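Local atomic coordinates of glycoside hydrolase 15-related protein (Kribbella flavida, PDB entry 5Z3E), a protein that hydrolyses the alpha-1,6-glucosidic linkage of isomaltose from its non-reducing end, releasing beta-D-glucose and D-glucose. Residues R106-V111 / A181-L186; D112-A117 / E122-E127; D98-V103 / G154-S159; F148-Y153 / G210-G215. The protein carries 1 engineered substitution. One frame throughout, in Å; residues are numbered along the deposited sequence.

Interaction 1: residues R106-V111 / A181-L186; sequences RRRGQV and AVDYLL
Arg-108 reaches Asp-183 by a detour. Its CB points away from helix 175-188, and CG lies anti to the backbone N (chi1 176°). Bends at the next two torsions swing CD and NE round until CZ stands 3.6 Å from Asp-183 OD2. At the tip, Arg-108 NH2 donates to the anti lone pair of Asp-183 OD2 over 2.8 Å, a salt bridge with a nearly straight N-H...O angle of 163°. The acceptor sits near the guanidinium plane, although the two flat groups are turned 60° apart. Arg-108 NH1 is weakly bonded to a water 3.0 Å away, and that water donates to Asp-183 OD2 at 2.6 Å, bridging the pair. Arg-108 NH2 also forms a salt bridge with Asp-112 OD1. With Arg-108 replaced by an alanine, the carboxylates of Asp-183 and Asp-112 would probably both lose this charged mate. Alongside the salt bridge, Val-111 CG2 rests obliquely on Tyr-184 CD1 at 4.2 Å, while Val-111 CG1 faces Asp-183 CB. The contact thus ties the first turn of helix 108-119 to helix 175-188, whose other sides pack on helices 151-167 and 231-248 of the alpha/alpha barrel.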
loop_
_atom_site.group_PDB
_atom_site.type_symbol
_atom_site.label_atom_id
_atom_site.label_comp_id
_atom_site.label_asym_id
_atom_site.label_seq_id
_atom_site.Cartn_x
_atom_site.Cartn_y
_atom_site.Cartn_z
ATOM N N ARG A 106 12.350 15.869 -9.146
ATOM C CA ARG A 106 12.731 17.046 -8.388
ATOM C C ARG A 106 13.598 16.728 -7.179
ATOM O O ARG A 106 14.249 17.645 -6.663
ATOM C CB ARG A 106 11.497 17.857 -7.990
ATOM C CG ARG A 106 10.950 18.688 -9.124
ATOM C CD ARG A 106 9.494 19.088 -8.948
ATOM N NE ARG A 106 9.318 19.846 -7.718
ATOM C CZ ARG A 106 8.138 20.021 -7.144
ATOM N NH1 ARG A 106 7.042 19.525 -7.685
ATOM N NH2 ARG A 106 8.075 20.686 -6.000
ATOM N N ARG A 107 13.589 15.481 -6.711
ATOM C CA ARG A 107 14.402 15.011 -5.601
ATOM C C ARG A 107 15.696 14.335 -6.042
ATOM O O ARG A 107 16.397 13.769 -5.209
ATOM C CB ARG A 107 13.587 14.075 -4.707
ATOM C CG ARG A 107 12.291 14.652 -4.179
ATOM C CD ARG A 107 12.441 15.921 -3.413
ATOM N NE ARG A 107 11.154 16.412 -2.959
ATOM C CZ ARG A 107 10.762 16.577 -1.707
ATOM N NH1 ARG A 107 9.534 17.015 -1.463
ATOM N NH2 ARG A 107 11.597 16.252 -0.693
ATOM N N ARG A 108 16.049 14.418 -7.332
ATOM C CA ARG A 108 17.284 13.808 -7.809
ATOM C C ARG A 108 18.487 14.275 -7.028
ATOM O O ARG A 108 19.353 13.484 -6.668
ATOM C CB ARG A 108 17.437 14.147 -9.292
ATOM C CG ARG A 108 18.703 13.679 -9.954
ATOM C CD ARG A 108 18.675 12.194 -10.311
ATOM N NE ARG A 108 19.074 11.369 -9.209
ATOM C CZ ARG A 108 19.125 10.055 -9.254
ATOM N NH1 ARG A 108 18.520 9.380 -10.201
ATOM N NH2 ARG A 108 19.764 9.435 -8.287
ATOM N N GLY A 109 18.575 15.576 -6.826
ATOM C CA GLY A 109 19.714 16.134 -6.091
ATOM C C GLY A 109 19.706 15.771 -4.623
ATOM O O GLY A 109 20.749 15.427 -4.059
ATOM N N GLN A 110 18.532 15.779 -3.989
ATOM C CA GLN A 110 18.422 15.385 -2.573
ATOM C C GLN A 110 18.892 13.955 -2.417
ATOM O O GLN A 110 19.656 13.646 -1.490
ATOM C CB GLN A 110 16.991 15.592 -2.076
ATOM C CG GLN A 110 16.803 15.204 -0.613
ATOM C CD GLN A 110 15.404 15.489 -0.091
ATOM O OE1 GLN A 110 14.533 15.911 -0.823
ATOM N NE2 GLN A 110 15.180 15.215 1.191
ATOM N N VAL A 111 18.424 13.052 -3.284
ATOM C CA VAL A 111 18.835 11.661 -3.204
ATOM C C VAL A 111 20.330 11.524 -3.476
ATOM O O VAL A 111 21.031 10.814 -2.750
ATOM C CB VAL A 111 17.986 10.778 -4.125
ATOM C CG1 VAL A 111 18.551 9.397 -4.273
ATOM C CG2 VAL A 111 16.556 10.744 -3.591
ATOM N N ALA A 181 13.811 6.660 -7.353
ATOM C CA ALA A 181 13.273 5.732 -6.366
ATOM C C ALA A 181 14.155 4.507 -6.189
ATOM O O ALA A 181 14.366 4.051 -5.055
ATOM C CB ALA A 181 11.859 5.329 -6.757
ATOM N N VAL A 182 14.649 3.945 -7.291
ATOM C CA VAL A 182 15.512 2.780 -7.199
ATOM C C VAL A 182 16.783 3.115 -6.443
ATOM O O VAL A 182 17.191 2.391 -5.533
ATOM C CB VAL A 182 15.840 2.186 -8.586
ATOM C CG1 VAL A 182 16.925 1.141 -8.471
ATOM C CG2 VAL A 182 14.604 1.592 -9.234
ATOM N N ASP A 183 17.450 4.205 -6.816
ATOM C CA ASP A 183 18.697 4.558 -6.138
ATOM C C ASP A 183 18.461 4.731 -4.637
ATOM O O ASP A 183 19.282 4.321 -3.816
ATOM C CB ASP A 183 19.286 5.835 -6.730
ATOM C CG ASP A 183 19.953 5.643 -8.088
ATOM O OD1 ASP A 183 20.270 4.505 -8.473
ATOM O OD2 ASP A 183 20.228 6.696 -8.719
ATOM N N TYR A 184 17.362 5.385 -4.278
ATOM C CA TYR A 184 17.027 5.610 -2.874
ATOM C C TYR A 184 16.824 4.278 -2.146
ATOM O O TYR A 184 17.380 4.067 -1.058
ATOM C CB TYR A 184 15.778 6.478 -2.830
ATOM C CG TYR A 184 15.340 6.912 -1.449
ATOM C CD1 TYR A 184 16.090 7.791 -0.693
ATOM C CD2 TYR A 184 14.130 6.488 -0.910
ATOM C CE1 TYR A 184 15.665 8.236 0.545
ATOM C CE2 TYR A 184 13.681 6.934 0.315
ATOM C CZ TYR A 184 14.442 7.821 1.040
ATOM O OH TYR A 184 14.049 8.347 2.234
ATOM N N LEU A 185 16.023 3.386 -2.721
ATOM C CA LEU A 185 15.742 2.127 -2.063
ATOM C C LEU A 185 16.936 1.208 -1.978
ATOM O O LEU A 185 17.106 0.507 -0.980
ATOM C CB LEU A 185 14.573 1.427 -2.745
ATOM C CG LEU A 185 13.224 2.116 -2.586
ATOM C CD1 LEU A 185 12.180 1.413 -3.408
ATOM C CD2 LEU A 185 12.827 2.208 -1.126
ATOM N N LEU A 186 17.792 1.195 -3.001
ATOM C CA LEU A 186 18.981 0.351 -2.927
ATOM C C LEU A 186 19.866 0.779 -1.755
ATOM O O LEU A 186 20.530 -0.049 -1.151
ATOM C CB LEU A 186 19.764 0.367 -4.235
ATOM C CG LEU A 186 19.083 -0.297 -5.423
ATOM C CD1 LEU A 186 19.925 -0.074 -6.664
ATOM C CD2 LEU A 186 18.861 -1.776 -5.214
HETATM O O HOH W 1 20.050 7.090 -11.327
#

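Interaction 2: residues D112-A117 / E122-E127; sequences DDLLAA and EVPSNE
Ala-117 and Pro-124 carry most of the buried area, with Glu-122 third, and together they fold the chain back over the end of helix 108-119. The polar link is made by backbone: Glu-122 N donates to Ala-117 O at 2.9 Å, with an N-H...O angle of 157° and the donor tilted 33° from the carbonyl plane. A helical amide would come from four residues on; this one comes from five, a departure from the helical pattern close to where the helix ends at residue 119 and the chain passes into the loop. Glu-122 CB lies beside the same Ala-117 O at 3.7 Å, while its carboxylate turns to Arg-120 in a salt bridge. The methyl of Ala-117 meets the returning loop twice, at Glu-122 O (3.4 Å) and, more loosely, at Pro-124 CD (4.3 Å).

Pro-124 CB points toward the helix, and the ring meets one methyl of Leu-114: Leu-114 CD2 is 3.6 Å from Pro-124 CB and equally far from Pro-124 CG. With Leu-114 CG anti to the carbonyl carbon and CD1 extended (chi2 170°), the other branch, CD2, is left to meet the ring. Beyond the proline, Ser-125 OG accepts from Glu-127 N at 3.1 Å. This ST turn opens a 3-10 segment in which Asn-126 touches Trp-145, a probable substrate-binding residue by similarity, consistent with a helix-connecting loop of the family 15 barrel that returns toward the substrate pocket.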
loop_
_atom_site.group_PDB
_atom_site.type_symbol
_atom_site.label_atom_id
_atom_site.label_comp_id
_atom_site.label_asym_id
_atom_site.label_seq_id
_atom_site.Cartn_x
_atom_site.Cartn_y
_atom_site.Cartn_z
ATOM N N ASP A 112 20.851 12.205 -4.497
ATOM C CA ASP A 112 22.284 12.128 -4.762
ATOM C C ASP A 112 23.071 12.587 -3.536
ATOM O O ASP A 112 24.109 11.990 -3.214
ATOM C CB ASP A 112 22.653 12.959 -5.981
ATOM C CG ASP A 112 22.170 12.327 -7.285
ATOM O OD1 ASP A 112 21.823 11.136 -7.283
ATOM O OD2 ASP A 112 22.180 13.049 -8.297
ATOM N N ASP A 113 22.619 13.640 -2.878
ATOM C CA ASP A 113 23.315 14.128 -1.690
ATOM C C ASP A 113 23.228 13.128 -0.536
ATOM O O ASP A 113 24.224 12.964 0.200
ATOM C CB ASP A 113 22.734 15.464 -1.258
ATOM C CG ASP A 113 23.077 16.615 -2.191
ATOM O OD1 ASP A 113 23.932 16.449 -3.086
ATOM O OD2 ASP A 113 22.433 17.681 -2.039
ATOM N N LEU A 114 22.102 12.470 -0.336
ATOM C CA LEU A 114 21.990 11.456 0.703
ATOM C C LEU A 114 22.961 10.318 0.439
ATOM O O LEU A 114 23.617 9.831 1.345
ATOM C CB LEU A 114 20.558 10.919 0.791
ATOM C CG LEU A 114 19.505 11.906 1.302
ATOM C CD1 LEU A 114 18.120 11.298 1.102
ATOM C CD2 LEU A 114 19.680 12.275 2.770
ATOM N N LEU A 115 23.045 9.889 -0.827
ATOM C CA LEU A 115 23.919 8.794 -1.184
ATOM C C LEU A 115 25.378 9.174 -1.011
ATOM O O LEU A 115 26.199 8.394 -0.557
ATOM C CB LEU A 115 23.659 8.323 -2.611
ATOM C CG LEU A 115 22.446 7.326 -2.760
ATOM C CD1 LEU A 115 21.250 7.414 -1.935
ATOM C CD2 LEU A 115 22.150 7.284 -4.296
ATOM N N ALA A 116 25.723 10.413 -1.373
ATOM C CA ALA A 116 27.097 10.884 -1.170
ATOM C C ALA A 116 27.432 10.930 0.322
ATOM O O ALA A 116 28.574 10.621 0.701
ATOM C CB ALA A 116 27.249 12.245 -1.786
ATOM N N ALA A 117 26.476 11.356 1.156
ATOM C CA ALA A 117 26.666 11.389 2.602
ATOM C C ALA A 117 26.965 9.985 3.145
ATOM O O ALA A 117 27.914 9.790 3.907
ATOM C CB ALA A 117 25.480 12.036 3.282
ATOM N N GLU A 122 28.769 9.379 6.670
ATOM C CA GLU A 122 27.970 10.348 7.414
ATOM C C GLU A 122 26.506 10.054 7.150
ATOM O O GLU A 122 25.836 10.754 6.365
ATOM C CB GLU A 122 28.363 11.778 7.027
ATOM C CG GLU A 122 29.779 12.100 7.386
ATOM C CD GLU A 122 30.328 13.393 6.845
ATOM O OE1 GLU A 122 29.645 14.097 6.058
ATOM O OE2 GLU A 122 31.546 13.629 7.195
ATOM N N VAL A 123 25.998 8.967 7.738
ATOM C CA VAL A 123 24.683 8.489 7.378
ATOM C C VAL A 123 23.638 9.538 7.772
ATOM O O VAL A 123 23.642 10.017 8.913
ATOM C CB VAL A 123 24.385 7.160 8.021
ATOM C CG1 VAL A 123 22.958 6.710 7.705
ATOM C CG2 VAL A 123 25.396 6.097 7.551
ATOM N N PRO A 124 22.748 9.910 6.865
ATOM C CA PRO A 124 21.784 10.952 7.186
ATOM C C PRO A 124 20.834 10.514 8.278
ATOM O O PRO A 124 20.440 9.335 8.334
ATOM C CB PRO A 124 21.028 11.190 5.871
ATOM C CG PRO A 124 21.388 10.130 5.061
ATOM C CD PRO A 124 22.656 9.524 5.427
ATOM N N SER A 125 20.407 11.473 9.070
ATOM C CA SER A 125 19.343 11.268 10.026
ATOM C C SER A 125 18.001 11.110 9.335
ATOM O O SER A 125 17.805 11.615 8.208
ATOM C CB SER A 125 19.276 12.502 10.930
ATOM O OG SER A 125 18.098 12.490 11.731
ATOM N N ASN A 126 17.057 10.498 10.018
ATOM C CA ASN A 126 15.681 10.439 9.530
ATOM C C ASN A 126 15.161 11.821 9.153
ATOM O O ASN A 126 14.345 11.936 8.235
ATOM C CB ASN A 126 14.768 9.827 10.567
ATOM C CG ASN A 126 14.930 8.342 10.716
ATOM O OD1 ASN A 126 15.664 7.708 9.950
ATOM N ND2 ASN A 126 14.258 7.791 11.673
ATOM N N GLU A 127 15.619 12.878 9.830
ATOM C CA GLU A 127 15.109 14.218 9.524
ATOM C C GLU A 127 15.449 14.695 8.111
ATOM O O GLU A 127 14.812 15.602 7.602
ATOM C CB GLU A 127 15.562 15.245 10.554
ATOM C CG GLU A 127 17.048 15.539 10.572
ATOM C CD GLU A 127 17.429 16.697 11.461
ATOM O OE1 GLU A 127 16.527 17.367 12.016
ATOM O OE2 GLU A 127 18.646 16.941 11.615
#

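Interaction 3: residues D98-V103 / G154-S159; sequences DWVDGV and GMWLWS
Val-100 lays a methyl on the indole of Trp-156, and this is where the packing is tight. Val-100 CG1 stands 3.4 Å from the centroid of the five-membered ring and only 10° off the ring normal, the geometry of a CH-pi contact over the face. The rest of the valine follows the same surface: Val-100 CB lies 3.6 Å from Trp-156 NE1, and Val-100 CG2 is 4.0 Å from Trp-156 CD1. Both side chains take chi1 near 180°, Val-100 CG1 and Trp-156 CG each anti to its own backbone N, and they run antiparallel alongside each other.

Segment 98-103 approaches the outer atoms of the six-membered ring, CZ2 and CH2, more loosely. Asp-101 N comes obliquely within 4.1 Å of Trp-156 CZ2, and Asp-101 CB stays 4.3 Å from Trp-156 CH2; the Asp-101 carboxylate is engaged instead by Arg-105. Trp-156 is nevertheless buried, and Ile-178, Leu-104 and Ser-78 also touch it. A hydrogen bond between Trp-156 NE1 and His-97 ND1 would restrain the rotation of the ring. Substitution of Trp-156 by alanine would probably open a gap over Val-100 and leave His-97 ND1 without its indole mate. With CA atoms of Val-100 and Trp-156 8.2 Å apart, the indole bridges the two segments here, interior packing of helix 90-105 on helix 151-167 within the (alpha/alpha)6 barrel of glycoside hydrolase family 15.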
loop_
_atom_site.group_PDB
_atom_site.type_symbol
_atom_site.label_atom_id
_atom_site.label_comp_id
_atom_site.label_asym_id
_atom_site.label_seq_id
_atom_site.Cartn_x
_atom_site.Cartn_y
_atom_site.Cartn_z
ATOM N N ASP A 98 2.531 10.359 -13.759
ATOM C CA ASP A 98 3.206 11.599 -14.143
ATOM C C ASP A 98 3.532 12.421 -12.917
ATOM O O ASP A 98 4.643 12.956 -12.782
ATOM C CB ASP A 98 2.305 12.434 -15.063
ATOM C CG ASP A 98 2.186 11.939 -16.486
ATOM O OD1 ASP A 98 3.022 11.103 -16.935
ATOM O OD2 ASP A 98 1.249 12.422 -17.169
ATOM N N TRP A 99 2.559 12.594 -12.040
ATOM C CA TRP A 99 2.756 13.416 -10.854
ATOM C C TRP A 99 3.885 12.860 -10.005
ATOM O O TRP A 99 4.800 13.601 -9.622
ATOM C CB TRP A 99 1.450 13.544 -10.074
ATOM C CG TRP A 99 1.619 14.322 -8.814
ATOM C CD1 TRP A 99 1.660 15.665 -8.679
ATOM C CD2 TRP A 99 1.814 13.779 -7.500
ATOM N NE1 TRP A 99 1.885 16.011 -7.376
ATOM C CE2 TRP A 99 1.977 14.875 -6.617
ATOM C CE3 TRP A 99 1.850 12.487 -6.982
ATOM C CZ2 TRP A 99 2.188 14.694 -5.270
ATOM C CZ3 TRP A 99 2.041 12.319 -5.648
ATOM C CH2 TRP A 99 2.218 13.411 -4.801
ATOM N N VAL A 100 3.842 11.565 -9.700
ATOM C CA VAL A 100 4.874 10.969 -8.867
ATOM C C VAL A 100 6.249 11.119 -9.519
ATOM O O VAL A 100 7.228 11.490 -8.872
ATOM C CB VAL A 100 4.600 9.480 -8.572
ATOM C CG1 VAL A 100 5.744 8.901 -7.767
ATOM C CG2 VAL A 100 3.271 9.270 -7.856
ATOM N N ASP A 101 6.328 10.766 -10.792
ATOM C CA ASP A 101 7.592 10.873 -11.526
ATOM C C ASP A 101 8.161 12.281 -11.396
ATOM O O ASP A 101 9.339 12.460 -11.087
ATOM C CB ASP A 101 7.310 10.497 -12.976
ATOM C CG ASP A 101 8.451 10.746 -13.952
ATOM O OD1 ASP A 101 9.612 10.510 -13.590
ATOM O OD2 ASP A 101 8.105 11.150 -15.085
ATOM N N GLY A 102 7.343 13.296 -11.644
ATOM C CA GLY A 102 7.851 14.652 -11.563
ATOM C C GLY A 102 8.284 15.037 -10.166
ATOM O O GLY A 102 9.287 15.752 -9.980
ATOM N N VAL A 103 7.549 14.599 -9.161
ATOM C CA VAL A 103 7.918 14.850 -7.778
ATOM C C VAL A 103 9.270 14.226 -7.474
ATOM O O VAL A 103 10.107 14.852 -6.807
ATOM C CB VAL A 103 6.801 14.327 -6.852
ATOM C CG1 VAL A 103 7.259 14.217 -5.416
ATOM C CG2 VAL A 103 5.571 15.222 -6.966
ATOM N N GLY A 154 8.670 1.879 -2.716
ATOM C CA GLY A 154 8.598 0.529 -3.260
ATOM C C GLY A 154 7.263 0.256 -3.925
ATOM O O GLY A 154 7.193 -0.338 -5.009
ATOM N N MET A 155 6.173 0.673 -3.281
ATOM C CA MET A 155 4.858 0.498 -3.868
ATOM C C MET A 155 4.755 1.210 -5.194
ATOM O O MET A 155 4.154 0.686 -6.139
ATOM C CB MET A 155 3.772 0.971 -2.918
ATOM C CG MET A 155 3.787 0.239 -1.603
ATOM S SD MET A 155 2.225 0.440 -0.780
ATOM C CE MET A 155 2.563 -0.274 0.822
ATOM N N TRP A 156 5.313 2.419 -5.303
ATOM C CA TRP A 156 5.169 3.144 -6.553
ATOM C C TRP A 156 5.857 2.395 -7.690
ATOM O O TRP A 156 5.307 2.260 -8.784
ATOM C CB TRP A 156 5.702 4.573 -6.462
ATOM C CG TRP A 156 5.476 5.259 -7.782
ATOM C CD1 TRP A 156 4.278 5.467 -8.370
ATOM C CD2 TRP A 156 6.457 5.675 -8.738
ATOM N NE1 TRP A 156 4.423 6.017 -9.608
ATOM C CE2 TRP A 156 5.755 6.146 -9.869
ATOM C CE3 TRP A 156 7.859 5.710 -8.749
ATOM C CZ2 TRP A 156 6.411 6.681 -10.984
ATOM C CZ3 TRP A 156 8.490 6.234 -9.862
ATOM C CH2 TRP A 156 7.767 6.714 -10.962
ATOM N N LEU A 157 7.075 1.888 -7.449
ATOM C CA LEU A 157 7.758 1.113 -8.475
ATOM C C LEU A 157 6.903 -0.061 -8.931
ATOM O O LEU A 157 6.759 -0.324 -10.133
ATOM C CB LEU A 157 9.092 0.613 -7.949
ATOM C CG LEU A 157 10.162 1.686 -7.744
ATOM C CD1 LEU A 157 11.419 1.019 -7.200
ATOM C CD2 LEU A 157 10.481 2.449 -9.023
ATOM N N TRP A 158 6.355 -0.819 -7.980
ATOM C CA TRP A 158 5.460 -1.911 -8.331
ATOM C C TRP A 158 4.295 -1.420 -9.174
ATOM O O TRP A 158 3.941 -2.009 -10.207
ATOM C CB TRP A 158 4.969 -2.615 -7.048
ATOM C CG TRP A 158 3.728 -3.426 -7.237
ATOM C CD1 TRP A 158 3.602 -4.644 -7.841
ATOM C CD2 TRP A 158 2.387 -3.013 -6.897
ATOM N NE1 TRP A 158 2.275 -5.012 -7.877
ATOM C CE2 TRP A 158 1.521 -4.032 -7.306
ATOM C CE3 TRP A 158 1.853 -1.904 -6.246
ATOM C CZ2 TRP A 158 0.125 -3.959 -7.101
ATOM C CZ3 TRP A 158 0.494 -1.825 -6.029
ATOM C CH2 TRP A 158 -0.344 -2.856 -6.453
ATOM N N SER A 159 3.664 -0.337 -8.747
ATOM C CA SER A 159 2.471 0.171 -9.406
ATOM C C SER A 159 2.747 0.610 -10.842
ATOM O O SER A 159 1.992 0.279 -11.767
ATOM C CB SER A 159 1.885 1.306 -8.579
ATOM O OG SER A 159 0.832 1.961 -9.218
#

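Interaction 4: residues F148-Y153 / G210-G215; sequences FQTDGY and GAIHGG
Ile-212 and Ala-211 pack against Thr-150 and Asp-151 where helix 151-167 begins, a join between two helices of the (alpha/alpha)6 barrel of family 15. The CA atoms of Asp-151 and Ala-211 are only 5.4 Å apart, a close approach that the small alanine allows.

Van der Waals contacts make up the interface itself. Ala-211 CB points toward helix 151-167 and meets the backbone at Asp-151 O (3.7 Å) and the side chain at Asp-151 CB (4.0 Å). Ile-212 runs obliquely over Thr-150, its CG1 lying 4.1 Å from Thr-150 O.

The polar groups find their partners outside the two segments. Asp-151 CG sits between its backbone N and carbonyl carbon (chi1 62°), which turns the carboxylate off Ala-211; OD2 then forms a salt bridge with Arg-75. In the conformer given, one of two, Gln-149 OE1 bonds the same Arg-75 NH2 and Gln-149 NE2 the backbone O of Asp-195, the predicted proton acceptor. This polar cluster lies close to the catalytic region, the side chains of Asp-151 and Glu-198, the inferred proton donor, being about 8 Å apart. At the Thr-150 end, Ile-212 CD1 approaches the hydroxyl oxygen Thr-150 OG1 to 3.5 Å and Thr-150 CB to 4.0 Å.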
loop_
_atom_site.group_PDB
_atom_site.type_symbol
_atom_site.label_atom_id
_atom_site.label_comp_id
_atom_site.label_asym_id
_atom_site.label_seq_id
_atom_site.Cartn_x
_atom_site.Cartn_y
_atom_site.Cartn_z
ATOM N N PHE A 148 9.050 9.105 9.001
ATOM C CA PHE A 148 9.930 8.473 8.017
ATOM C C PHE A 148 9.458 7.061 7.649
ATOM O O PHE A 148 9.351 6.183 8.514
ATOM C CB PHE A 148 11.359 8.378 8.581
ATOM C CG PHE A 148 12.303 7.591 7.727
ATOM C CD1 PHE A 148 12.461 7.857 6.379
ATOM C CD2 PHE A 148 13.063 6.575 8.275
ATOM C CE1 PHE A 148 13.306 7.110 5.597
ATOM C CE2 PHE A 148 13.921 5.817 7.483
ATOM C CZ PHE A 148 14.038 6.085 6.155
ATOM N N GLN A 149 9.235 6.841 6.350
ATOM C CA GLN A 149 8.752 5.576 5.804
ATOM C C GLN A 149 9.407 5.357 4.456
ATOM O O GLN A 149 9.490 6.312 3.662
ATOM C CB GLN A 149 7.233 5.605 5.558
ATOM C CG GLN A 149 6.398 5.614 6.838
ATOM C CD GLN A 149 4.893 5.718 6.571
ATOM O OE1 GLN A 149 4.476 6.244 5.559
ATOM N NE2 GLN A 149 4.080 5.211 7.472
ATOM N N THR A 150 9.771 4.121 4.133
ATOM C CA THR A 150 10.281 3.796 2.805
ATOM C C THR A 150 9.303 2.994 1.953
ATOM O O THR A 150 9.561 2.793 0.768
ATOM C CB THR A 150 11.599 3.056 2.934
ATOM O OG1 THR A 150 11.378 1.983 3.833
ATOM C CG2 THR A 150 12.719 3.995 3.410
ATOM N N ASP A 151 8.202 2.514 2.529
ATOM C CA ASP A 151 7.315 1.610 1.791
ATOM C C ASP A 151 6.742 2.225 0.533
ATOM O O ASP A 151 6.581 1.536 -0.483
ATOM C CB ASP A 151 6.167 1.095 2.677
ATOM C CG ASP A 151 5.274 2.178 3.179
ATOM O OD1 ASP A 151 5.759 2.994 3.993
ATOM O OD2 ASP A 151 4.110 2.243 2.733
ATOM N N GLY A 152 6.382 3.504 0.583
ATOM C CA GLY A 152 5.654 4.096 -0.521
ATOM C C GLY A 152 6.447 4.129 -1.809
ATOM O O GLY A 152 5.899 3.996 -2.901
ATOM N N TYR A 153 7.762 4.309 -1.703
ATOM C CA TYR A 153 8.612 4.315 -2.875
ATOM C C TYR A 153 8.649 2.941 -3.530
ATOM O O TYR A 153 8.662 2.829 -4.756
ATOM C CB TYR A 153 10.037 4.817 -2.490
ATOM C CG TYR A 153 9.978 6.238 -1.956
ATOM C CD1 TYR A 153 9.840 7.317 -2.821
ATOM C CD2 TYR A 153 9.990 6.526 -0.611
ATOM C CE1 TYR A 153 9.671 8.604 -2.348
ATOM C CE2 TYR A 153 9.813 7.799 -0.129
ATOM C CZ TYR A 153 9.623 8.858 -1.004
ATOM O OH TYR A 153 9.397 10.149 -0.610
ATOM N N GLY A 210 8.504 -5.875 2.487
ATOM C CA GLY A 210 7.781 -6.487 1.404
ATOM C C GLY A 210 7.470 -5.516 0.280
ATOM O O GLY A 210 7.636 -5.857 -0.901
ATOM N N ALA A 211 7.004 -4.317 0.608
ATOM C CA ALA A 211 6.719 -3.310 -0.402
ATOM C C ALA A 211 7.964 -2.995 -1.226
ATOM O O ALA A 211 7.909 -2.853 -2.444
ATOM C CB ALA A 211 6.192 -2.057 0.260
ATOM N N ILE A 212 9.102 -2.828 -0.536
ATOM C CA ILE A 212 10.357 -2.558 -1.231
ATOM C C ILE A 212 10.702 -3.719 -2.155
ATOM O O ILE A 212 11.053 -3.519 -3.314
ATOM C CB ILE A 212 11.470 -2.236 -0.218
ATOM C CG1 ILE A 212 11.119 -0.986 0.585
ATOM C CG2 ILE A 212 12.805 -2.097 -0.952
ATOM C CD1 ILE A 212 12.084 -0.699 1.717
ATOM N N HIS A 213 10.624 -4.938 -1.634
ATOM C CA HIS A 213 10.856 -6.126 -2.431
ATOM C C HIS A 213 9.999 -6.134 -3.677
ATOM O O HIS A 213 10.481 -6.417 -4.775
ATOM C CB HIS A 213 10.582 -7.363 -1.573
ATOM C CG HIS A 213 10.708 -8.663 -2.301
ATOM N ND1 HIS A 213 9.701 -9.229 -3.044
ATOM C CD2 HIS A 213 11.751 -9.519 -2.401
ATOM C CE1 HIS A 213 10.146 -10.378 -3.549
ATOM N NE2 HIS A 213 11.388 -10.582 -3.182
ATOM N N GLY A 214 8.699 -5.882 -3.519
ATOM C CA GLY A 214 7.821 -5.911 -4.666
ATOM C C GLY A 214 8.233 -4.919 -5.735
ATOM O O GLY A 214 8.204 -5.233 -6.938
ATOM N N GLY A 215 8.596 -3.704 -5.338
ATOM C CA GLY A 215 9.047 -2.728 -6.298
ATOM C C GLY A 215 10.341 -3.111 -6.988
ATOM O O GLY A 215 10.488 -2.926 -8.201
#

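In the fold
Interactions 1 and 2 share helix 108-119, with Tyr-184 CE1 and Leu-114 CD1 in contact at 4.0 Å; interactions 3 and 4 share helix 151-167. Helix 175-188 joins the two pairs, since Leu-185 CD1 packs on Gly-154 N at 3.6 Å and Leu-185 CD2 on Thr-150 O at 3.8 Å. Interactions 2 and 3 do not touch, their nearest atoms being about 11 Å apart. Two of the contacts lie near probable active-site residues. In interaction 4 the side chain of Asp-151 is about 7 Å from that of Asp-195, the predicted proton acceptor, and in interaction 2 the side chain of Pro-124 is about 10 Å from that of Trp-145, substrate-binding by similarity. Asn-126 OD1 meets Phe-148 CD2 at 3.3 Å, linking these two contacts.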